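Local coordinates for photosystem II assembly protein Ycf48 (Thermosynechococcus elongatus, PDB 2XBG) that probably acts early in photosystem II assembly and in replacement of photodamaged D1, and interacts with the C-terminal prepropeptide of D1, at residues 22-27 / 319-324; 54-59 / 78-83; 177-182 / 205-210. One frame throughout, in Å; residues are numbered along the deposited sequence. Where two conformers were deposited one is given.

Contact 1: 22-27 / 319-324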
loop_
_atom_site.group_PDB
_atom_site.type_symbol
_atom_site.label_atom_id
_atom_site.label_comp_id
_atom_site.label_asym_id
_atom_site.label_seq_id
_atom_site.Cartn_x
_atom_site.Cartn_y
_atom_site.Cartn_z
ATOM N N LEU A 22 -16.858 10.737 6.505
ATOM C CA LEU A 22 -17.351 9.437 6.153
ATOM C C LEU A 22 -17.154 8.527 7.348
ATOM O O LEU A 22 -16.109 8.498 8.000
ATOM C CB LEU A 22 -16.608 8.990 4.888
ATOM C CG LEU A 22 -17.219 7.770 4.207
ATOM C CD1 LEU A 22 -18.725 7.887 3.878
ATOM C CD2 LEU A 22 -16.349 7.544 2.978
ATOM N N ASP A 23 -18.190 7.724 7.533
ATOM C CA ASP A 23 -18.276 6.711 8.556
ATOM C C ASP A 23 -17.151 5.626 8.520
ATOM O O ASP A 23 -16.284 5.446 9.379
ATOM C CB ASP A 23 -19.778 6.273 8.579
ATOM C CG ASP A 23 -20.413 5.826 7.231
ATOM O OD1 ASP A 23 -19.864 5.864 6.127
ATOM O OD2 ASP A 23 -21.501 5.213 7.267
ATOM N N TYR A 24 -17.051 4.898 7.425
ATOM C CA TYR A 24 -16.089 3.810 7.330
ATOM C C TYR A 24 -15.311 4.205 6.077
ATOM O O TYR A 24 -15.894 4.477 5.030
ATOM C CB TYR A 24 -16.893 2.529 7.045
ATOM C CG TYR A 24 -16.041 1.403 6.508
ATOM C CD1 TYR A 24 -15.026 0.837 7.262
ATOM C CD2 TYR A 24 -16.263 0.913 5.241
ATOM C CE1 TYR A 24 -14.292 -0.203 6.807
ATOM C CE2 TYR A 24 -15.459 -0.071 4.731
ATOM C CZ TYR A 24 -14.489 -0.645 5.521
ATOM O OH TYR A 24 -13.691 -1.635 5.027
ATOM N N ASN A 25 -13.991 4.035 6.134
ATOM C CA ASN A 25 -13.137 4.189 4.953
ATOM C C ASN A 25 -12.876 2.823 4.362
ATOM O O ASN A 25 -12.178 2.007 4.957
ATOM C CB ASN A 25 -11.803 4.831 5.320
ATOM C CG ASN A 25 -10.802 4.683 4.213
ATOM O OD1 ASN A 25 -11.144 4.880 3.030
ATOM N ND2 ASN A 25 -9.618 4.236 4.550
ATOM N N PRO A 26 -13.311 2.593 3.110
ATOM C CA PRO A 26 -13.087 1.289 2.496
ATOM C C PRO A 26 -11.756 1.187 1.754
ATOM O O PRO A 26 -11.476 0.121 1.211
ATOM C CB PRO A 26 -14.251 1.145 1.531
ATOM C CG PRO A 26 -14.510 2.563 1.064
ATOM C CD PRO A 26 -14.222 3.429 2.289
ATOM N N TRP A 27 -11.003 2.270 1.661
ATOM C CA TRP A 27 -9.858 2.306 0.753
ATOM C C TRP A 27 -8.539 2.040 1.496
ATOM O O TRP A 27 -8.141 2.792 2.376
ATOM C CB TRP A 27 -9.789 3.657 0.054
ATOM C CG TRP A 27 -10.990 3.898 -0.812
ATOM C CD1 TRP A 27 -12.020 4.771 -0.565
ATOM C CD2 TRP A 27 -11.276 3.292 -2.076
ATOM N NE1 TRP A 27 -12.917 4.723 -1.599
ATOM C CE2 TRP A 27 -12.459 3.867 -2.565
ATOM C CE3 TRP A 27 -10.588 2.401 -2.897
ATOM C CZ2 TRP A 27 -13.039 3.515 -3.781
ATOM C CZ3 TRP A 27 -11.140 2.069 -4.079
ATOM C CH2 TRP A 27 -12.326 2.647 -4.553
ATOM N N VAL A 319 -11.912 -2.238 0.054
ATOM C CA VAL A 319 -12.099 -3.229 1.121
ATOM C C VAL A 319 -13.521 -3.152 1.682
ATOM O O VAL A 319 -13.910 -2.194 2.389
ATOM C CB VAL A 319 -11.081 -3.028 2.289
ATOM C CG1 VAL A 319 -11.237 -4.070 3.384
ATOM C CG2 VAL A 319 -9.667 -3.039 1.680
ATOM N N THR A 320 -14.332 -4.133 1.336
ATOM C CA THR A 320 -15.699 -4.222 1.884
ATOM C C THR A 320 -15.641 -4.341 3.408
ATOM O O THR A 320 -14.754 -5.000 3.957
ATOM C CB THR A 320 -16.470 -5.435 1.298
ATOM O OG1 THR A 320 -16.485 -5.322 -0.124
ATOM C CG2 THR A 320 -17.862 -5.568 1.909
ATOM N N ASP A 321 -16.568 -3.672 4.111
ATOM C CA ASP A 321 -16.588 -3.716 5.585
ATOM C C ASP A 321 -17.176 -5.033 6.045
ATOM O O ASP A 321 -18.397 -5.254 5.957
ATOM C CB ASP A 321 -17.427 -2.584 6.169
ATOM C CG ASP A 321 -17.278 -2.451 7.669
ATOM O OD1 ASP A 321 -16.611 -3.277 8.323
ATOM O OD2 ASP A 321 -17.798 -1.462 8.216
ATOM N N LEU A 322 -16.309 -5.928 6.517
ATOM C CA LEU A 322 -16.804 -7.202 7.043
ATOM C C LEU A 322 -16.575 -7.313 8.542
ATOM O O LEU A 322 -16.624 -8.422 9.081
ATOM C CB LEU A 322 -16.121 -8.366 6.325
ATOM C CG LEU A 322 -16.439 -8.414 4.823
ATOM C CD1 LEU A 322 -15.598 -9.533 4.164
ATOM C CD2 LEU A 322 -17.932 -8.576 4.512
ATOM N N THR A 323 -16.396 -6.176 9.206
ATOM C CA THR A 323 -16.227 -6.230 10.673
ATOM C C THR A 323 -17.409 -6.819 11.431
ATOM O O THR A 323 -17.197 -7.415 12.490
ATOM C CB THR A 323 -15.784 -4.887 11.283
ATOM O OG1 THR A 323 -16.785 -3.887 11.027
ATOM C CG2 THR A 323 -14.391 -4.516 10.707
ATOM N N ALA A 324 -18.644 -6.677 10.956
ATOM C CA ALA A 324 -19.778 -7.338 11.613
ATOM C C ALA A 324 -20.099 -8.745 11.081
ATOM O O ALA A 324 -21.105 -9.337 11.487
ATOM C CB ALA A 324 -21.026 -6.438 11.525
#

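Contact 2: 54-59 / 78-83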
loop_
_atom_site.group_PDB
_atom_site.type_symbol
_atom_site.label_atom_id
_atom_site.label_comp_id
_atom_site.label_asym_id
_atom_site.label_seq_id
_atom_site.Cartn_x
_atom_site.Cartn_y
_atom_site.Cartn_z
ATOM N N VAL A 54 3.315 4.089 -16.804
ATOM C CA VAL A 54 4.484 4.814 -17.280
ATOM C C VAL A 54 5.729 3.912 -17.319
ATOM O O VAL A 54 5.838 2.950 -16.538
ATOM C CB VAL A 54 4.670 6.114 -16.458
ATOM C CG1 VAL A 54 5.940 6.907 -16.743
ATOM C CG2 VAL A 54 3.408 6.983 -16.621
ATOM N N ASN A 55 6.645 4.268 -18.220
ATOM C CA ASN A 55 7.931 3.582 -18.351
ATOM C C ASN A 55 7.704 2.068 -18.515
ATOM O O ASN A 55 8.343 1.218 -17.876
ATOM C CB ASN A 55 8.905 4.117 -17.287
ATOM C CG ASN A 55 9.295 5.586 -17.528
ATOM O OD1 ASN A 55 9.516 6.006 -18.669
ATOM N ND2 ASN A 55 9.444 6.357 -16.457
ATOM N N ALA A 56 6.753 1.724 -19.388
ATOM C CA ALA A 56 6.485 0.350 -19.821
ATOM C C ALA A 56 6.078 -0.590 -18.690
ATOM O O ALA A 56 6.382 -1.772 -18.648
ATOM C CB ALA A 56 7.630 -0.261 -20.710
ATOM N N THR A 57 5.365 -0.031 -17.714
ATOM C CA THR A 57 4.952 -0.798 -16.550
ATOM C C THR A 57 3.783 -1.706 -16.879
ATOM O O THR A 57 2.781 -1.302 -17.461
ATOM C CB THR A 57 4.549 0.124 -15.397
ATOM O OG1 THR A 57 5.701 0.880 -15.001
ATOM C CG2 THR A 57 4.013 -0.711 -14.218
ATOM N N LEU A 58 3.895 -2.955 -16.472
ATOM C CA LEU A 58 2.935 -4.010 -16.693
ATOM C C LEU A 58 2.971 -4.910 -15.452
ATOM O O LEU A 58 4.047 -5.402 -15.078
ATOM C CB LEU A 58 3.306 -4.813 -17.956
ATOM C CG LEU A 58 2.378 -5.963 -18.353
ATOM C CD1 LEU A 58 0.905 -5.553 -18.672
ATOM C CD2 LEU A 58 2.972 -6.816 -19.487
ATOM N N MET A 59 1.832 -5.120 -14.803
ATOM C CA MET A 59 1.756 -6.027 -13.671
ATOM C C MET A 59 0.464 -6.812 -13.683
ATOM O O MET A 59 -0.561 -6.361 -14.197
ATOM C CB MET A 59 1.856 -5.323 -12.321
ATOM C CG MET A 59 2.963 -4.316 -12.209
ATOM S SD MET A 59 3.184 -3.846 -10.479
ATOM C CE MET A 59 4.396 -2.558 -10.670
ATOM N N SER A 78 12.103 1.390 -23.190
ATOM C CA SER A 78 11.359 1.336 -21.933
ATOM C C SER A 78 10.571 2.609 -21.656
ATOM O O SER A 78 9.973 2.778 -20.586
ATOM C CB SER A 78 12.292 1.097 -20.745
ATOM O OG SER A 78 13.318 2.081 -20.665
ATOM N N ASP A 79 10.571 3.497 -22.643
ATOM C CA ASP A 79 9.982 4.829 -22.514
ATOM C C ASP A 79 8.476 4.929 -22.756
ATOM O O ASP A 79 7.901 6.002 -22.548
ATOM C CB ASP A 79 10.792 5.858 -23.310
ATOM C CG ASP A 79 10.684 5.714 -24.801
ATOM O OD1 ASP A 79 10.049 4.740 -25.235
ATOM O OD2 ASP A 79 11.324 6.552 -25.476
ATOM N N TYR A 80 7.830 3.820 -23.068
ATOM C CA TYR A 80 6.409 3.800 -23.383
ATOM C C TYR A 80 5.552 4.191 -22.190
ATOM O O TYR A 80 5.715 3.680 -21.088
ATOM C CB TYR A 80 5.975 2.422 -23.844
ATOM C CG TYR A 80 6.740 1.972 -25.086
ATOM C CD1 TYR A 80 6.551 2.586 -26.297
ATOM C CD2 TYR A 80 7.673 0.955 -25.013
ATOM C CE1 TYR A 80 7.269 2.178 -27.408
ATOM C CE2 TYR A 80 8.385 0.503 -26.101
ATOM C CZ TYR A 80 8.183 1.130 -27.310
ATOM O OH TYR A 80 8.949 0.697 -28.373
ATOM N N ARG A 81 4.586 5.082 -22.417
ATOM C CA ARG A 81 3.483 5.299 -21.485
ATOM C C ARG A 81 2.408 4.346 -21.952
ATOM O O ARG A 81 1.777 4.593 -22.986
ATOM C CB ARG A 81 3.047 6.743 -21.510
ATOM C CG ARG A 81 4.006 7.768 -21.002
ATOM C CD ARG A 81 3.462 9.185 -21.017
ATOM N NE ARG A 81 2.447 9.400 -19.989
ATOM C CZ ARG A 81 2.696 9.827 -18.749
ATOM N NH1 ARG A 81 3.930 10.065 -18.307
ATOM N NH2 ARG A 81 1.696 10.032 -17.908
ATOM N N PHE A 82 2.204 3.241 -21.250
ATOM C CA PHE A 82 1.111 2.320 -21.529
ATOM C C PHE A 82 -0.142 2.948 -20.948
ATOM O O PHE A 82 -0.362 2.873 -19.754
ATOM C CB PHE A 82 1.364 0.924 -20.963
ATOM C CG PHE A 82 2.454 0.129 -21.601
ATOM C CD1 PHE A 82 2.881 0.345 -22.885
ATOM C CD2 PHE A 82 3.090 -0.838 -20.874
ATOM C CE1 PHE A 82 3.894 -0.438 -23.410
ATOM C CE2 PHE A 82 4.093 -1.646 -21.404
ATOM C CZ PHE A 82 4.488 -1.430 -22.708
ATOM N N ASN A 83 -0.968 3.499 -21.823
ATOM C CA ASN A 83 -2.065 4.358 -21.390
ATOM C C ASN A 83 -3.370 3.602 -21.187
ATOM O O ASN A 83 -4.254 4.075 -20.476
ATOM C CB ASN A 83 -2.454 5.329 -22.518
ATOM C CG ASN A 83 -1.458 6.421 -22.758
ATOM O OD1 ASN A 83 -0.862 6.918 -21.791
ATOM N ND2 ASN A 83 -1.274 6.793 -24.041
HETATM O O HOH W 1 7.163 6.606 -19.933
#

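Contact 3: 177-182 / 205-210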
loop_
_atom_site.group_PDB
_atom_site.type_symbol
_atom_site.label_atom_id
_atom_site.label_comp_id
_atom_site.label_asym_id
_atom_site.label_seq_id
_atom_site.Cartn_x
_atom_site.Cartn_y
_atom_site.Cartn_z
ATOM N N VAL A 177 -17.722 10.068 -24.620
ATOM C CA VAL A 177 -17.786 11.508 -24.424
ATOM C C VAL A 177 -16.344 11.997 -24.247
ATOM O O VAL A 177 -15.534 11.431 -23.486
ATOM C CB VAL A 177 -18.687 11.912 -23.217
ATOM C CG1 VAL A 177 -18.154 11.356 -21.841
ATOM C CG2 VAL A 177 -18.838 13.423 -23.153
ATOM N N ALA A 178 -16.027 13.057 -24.982
ATOM C CA ALA A 178 -14.731 13.718 -24.991
ATOM C C ALA A 178 -14.832 15.186 -24.618
ATOM O O ALA A 178 -15.548 15.941 -25.278
ATOM C CB ALA A 178 -14.079 13.578 -26.406
ATOM N N VAL A 179 -14.089 15.618 -23.617
ATOM C CA VAL A 179 -14.077 17.027 -23.288
ATOM C C VAL A 179 -13.051 17.680 -24.189
ATOM O O VAL A 179 -11.983 17.116 -24.398
ATOM C CB VAL A 179 -13.730 17.196 -21.793
ATOM C CG1 VAL A 179 -13.532 18.687 -21.427
ATOM C CG2 VAL A 179 -14.752 16.497 -20.884
ATOM N N SER A 180 -13.386 18.836 -24.752
ATOM C CA SER A 180 -12.477 19.597 -25.617
ATOM C C SER A 180 -11.188 20.026 -24.905
ATOM O O SER A 180 -11.142 20.061 -23.678
ATOM C CB SER A 180 -13.197 20.818 -26.213
ATOM O OG SER A 180 -13.442 21.835 -25.257
ATOM N N SER A 181 -10.137 20.326 -25.667
ATOM C CA SER A 181 -8.843 20.659 -25.048
ATOM C C SER A 181 -8.859 21.581 -23.846
ATOM O O SER A 181 -8.180 21.382 -22.828
ATOM C CB SER A 181 -7.922 21.397 -26.004
ATOM O OG SER A 181 -7.931 20.697 -27.218
ATOM N N ARG A 182 -9.610 22.666 -24.047
ATOM C CA ARG A 182 -9.665 23.769 -23.111
ATOM C C ARG A 182 -10.917 23.674 -22.233
ATOM O O ARG A 182 -11.232 24.557 -21.413
ATOM C CB ARG A 182 -9.696 25.085 -23.912
ATOM C CG ARG A 182 -9.506 24.988 -25.439
ATOM C CD ARG A 182 -8.014 25.190 -25.754
ATOM N NE ARG A 182 -7.788 26.618 -25.930
ATOM C CZ ARG A 182 -6.765 27.348 -25.489
ATOM N NH1 ARG A 182 -6.765 28.658 -25.725
ATOM N NH2 ARG A 182 -5.700 26.797 -24.927
ATOM N N ARG A 205 -18.513 28.068 -16.233
ATOM C CA ARG A 205 -17.208 27.452 -16.010
ATOM C C ARG A 205 -16.783 26.416 -17.035
ATOM O O ARG A 205 -17.606 25.702 -17.592
ATOM C CB ARG A 205 -17.256 26.638 -14.727
ATOM C CG ARG A 205 -17.262 27.552 -13.545
ATOM C CD ARG A 205 -17.991 26.804 -12.442
ATOM N NE ARG A 205 -18.324 27.766 -11.400
ATOM C CZ ARG A 205 -17.636 27.948 -10.280
ATOM N NH1 ARG A 205 -16.585 27.201 -9.959
ATOM N NH2 ARG A 205 -18.061 28.886 -9.451
ATOM N N ARG A 206 -15.468 26.278 -17.148
ATOM C CA ARG A 206 -14.862 25.346 -18.077
ATOM C C ARG A 206 -14.956 23.926 -17.554
ATOM O O ARG A 206 -14.860 23.685 -16.347
ATOM C CB ARG A 206 -13.401 25.743 -18.219
ATOM C CG ARG A 206 -13.327 27.135 -18.784
ATOM C CD ARG A 206 -13.951 27.090 -20.158
ATOM N NE ARG A 206 -13.161 27.982 -20.985
ATOM C CZ ARG A 206 -13.655 29.087 -21.524
ATOM N NH1 ARG A 206 -14.925 29.361 -21.334
ATOM N NH2 ARG A 206 -12.877 29.866 -22.254
ATOM N N LEU A 207 -15.147 22.992 -18.478
ATOM C CA LEU A 207 -15.280 21.567 -18.175
ATOM C C LEU A 207 -13.909 20.987 -17.840
ATOM O O LEU A 207 -12.907 21.322 -18.473
ATOM C CB LEU A 207 -15.858 20.862 -19.415
ATOM C CG LEU A 207 -17.228 21.321 -19.908
ATOM C CD1 LEU A 207 -17.521 20.653 -21.267
ATOM C CD2 LEU A 207 -18.253 21.049 -18.835
ATOM N N HIS A 208 -13.883 20.143 -16.811
ATOM C CA HIS A 208 -12.677 19.364 -16.506
ATOM C C HIS A 208 -12.785 17.896 -16.954
ATOM O O HIS A 208 -11.860 17.368 -17.569
ATOM C CB HIS A 208 -12.270 19.474 -15.031
ATOM C CG HIS A 208 -10.996 18.744 -14.724
ATOM N ND1 HIS A 208 -9.771 19.374 -14.697
ATOM C CD2 HIS A 208 -10.755 17.451 -14.394
ATOM C CE1 HIS A 208 -8.828 18.503 -14.383
ATOM N NE2 HIS A 208 -9.395 17.318 -14.250
ATOM N N ASN A 209 -13.877 17.223 -16.616
ATOM C CA ASN A 209 -14.048 15.820 -16.943
ATOM C C ASN A 209 -15.533 15.571 -17.126
ATOM O O ASN A 209 -16.363 16.303 -16.593
ATOM C CB ASN A 209 -13.468 14.900 -15.868
ATOM C CG ASN A 209 -13.172 13.490 -16.326
ATOM O OD1 ASN A 209 -13.466 13.101 -17.456
ATOM N ND2 ASN A 209 -12.556 12.689 -15.444
ATOM N N MET A 210 -15.832 14.552 -17.906
ATOM C CA MET A 210 -17.190 14.110 -18.132
ATOM C C MET A 210 -17.199 12.600 -18.275
ATOM O O MET A 210 -16.280 11.990 -18.830
ATOM C CB MET A 210 -17.844 14.757 -19.368
ATOM C CG MET A 210 -18.016 16.230 -19.227
ATOM S SD MET A 210 -18.842 16.928 -20.692
ATOM C CE MET A 210 -20.475 16.193 -20.584
HETATM O O HOH W 2 -14.697 12.927 -21.030
#

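Contact 1: 22-27 / 319-324
Y24 reaches across to V319 and D321 where the two ends of the chain meet, at the edge of the propeller blade that closes the ring: strand 27-31, from the N-terminus, completes a blade whose other three strands, ending with 314-318, come from the C-terminus. The Y24 side chain leaves its CB with CG anti to the backbone N (chi1 162°), which carries the ring over D321. CG and CD1 lie above the carboxylate, the nearer approach being 3.7 Å between Y24 CD1 and D321 OD2. Further out, CE1 meets D321 CG; across the ring, on the same face, CD2 also faces D321 CB and Y24 CE2 lies 3.5 Å from D321 CB, a CH-pi contact over the face. CZ lies between D321 CB and V319 O. Ring and carboxylate planes are only 17° apart and stacked, and P26 N lies over the rim of the opposite face. At the tip, Y24 OH donates a 2.7 Å hydrogen bond to V319 O, approaching from above the carbonyl plane. D321 is held in turn by T323, whose N and OG1 both bond to D321 OD1, the first closing an Asx turn. Q66 of the second subunit also packs on V319. The backbones themselves are joined just beyond the paired strands, where V319 N donates to P26 O at 2.7 Å.

Contact 2: 54-59 / 78-83
S78 meets the turn at N55 and A56 where two neighbouring propeller blades touch: 54-59 holds the tight turn between strands 49-53 and 57-61, and 78-83 leads into 81-88, the first strand of the next blade. S78 O lies 3.1 Å from N55 CA, a CA-H...O contact. D79 O lies 2.8 Å from water 1, which accepts from N55 N and bridges the two backbones. At Y80 comes the direct link: A56 N donates to Y80 O at 2.8 Å. The left-handed backbone of both N55 and A56 forms this turn; a weak T57 N to V54 O bond closes it, and T57 OG1 adds a 2.6 Å bond to the same V54 O. R81 runs beside V54, and a bend at chi3 (72°) lays one face of its guanidinium on V54 CG2, 3.6 Å from R81 CZ. F82 goes deeper, where I100 and L102 of the same blade and V52 of the preceding one also touch it. A56 CA sits over the face of its ring, a CH-pi contact, whereas the ring edge is turned to the T57 carbonyl, with F82 CD2 3.5 Å from T57 O.

Contact 3: 177-182 / 205-210
V179 fits between L207 and M210 at the interface of two adjacent blades of the beta-propeller. Strand 177-180 belongs to the second strand of one blade and 207-210 to the first strand of the next; their axes run antiparallel at 170° and come within 6.7 Å, yet no direct hydrogen bond joins the segments; apolar side chains make the contact. The two branches of V179 divide the work. CG1, anti to the backbone N (chi1 173°), turns to L207, with 3.8 Å between V179 CG1 and L207 CB; CG2 turns the other way and meets M210, with 3.7 Å between V179 CG2 and M210 CG. Both neighbours lie oblique to the valine. V177, by contrast, crosses M210 at about a right angle. The methionine chain folds back at chi3 (66°), and M210 CE comes to 4.1 Å from V177 CG2, while V177 CG1 rests 3.6 Å from M210 O. Y186, on the third strand of the first of the two blades, also touches V177, L207 and M210. H208 and N209 form a classic beta bulge against strand 218-222, and N209 ND2 donates to L253 O. Polar residues of strand 165-170 tie the blades together: N167 ND2 bonds to H208 O, N169 ND2 to M210 O and, weakly, R166 NH1 to L207 O. Toward the surface, R182, R205 and R206 belong to the Arg-rich patch, and R206 CD lies 3.9 Å from R182 O. At the opposite end water 2 spans the gap, donating to V177 O at 3.0 Å and to M210 O at 2.9 Å.

The three contacts are spread round one seven-bladed torus and do not touch. Contact 1 involves parts near both ends of the modelled chain and encloses the other two in sequence; contact 2 is complete before contact 3 begins. Centres of contacts 1 and 2 are 32 Å apart, of 1 and 3 33 Å, and of 2 and 3 26 Å, with nearest atoms about 17, 15 and 13 Å apart. Contact 1 adjoins the blade built from both termini and ties the ends together where the ring closes. Contacts 2 and 3 join successive blades into the torus, each at the first strand of the later blade, and contact 3 carries part of the Arg-rich patch.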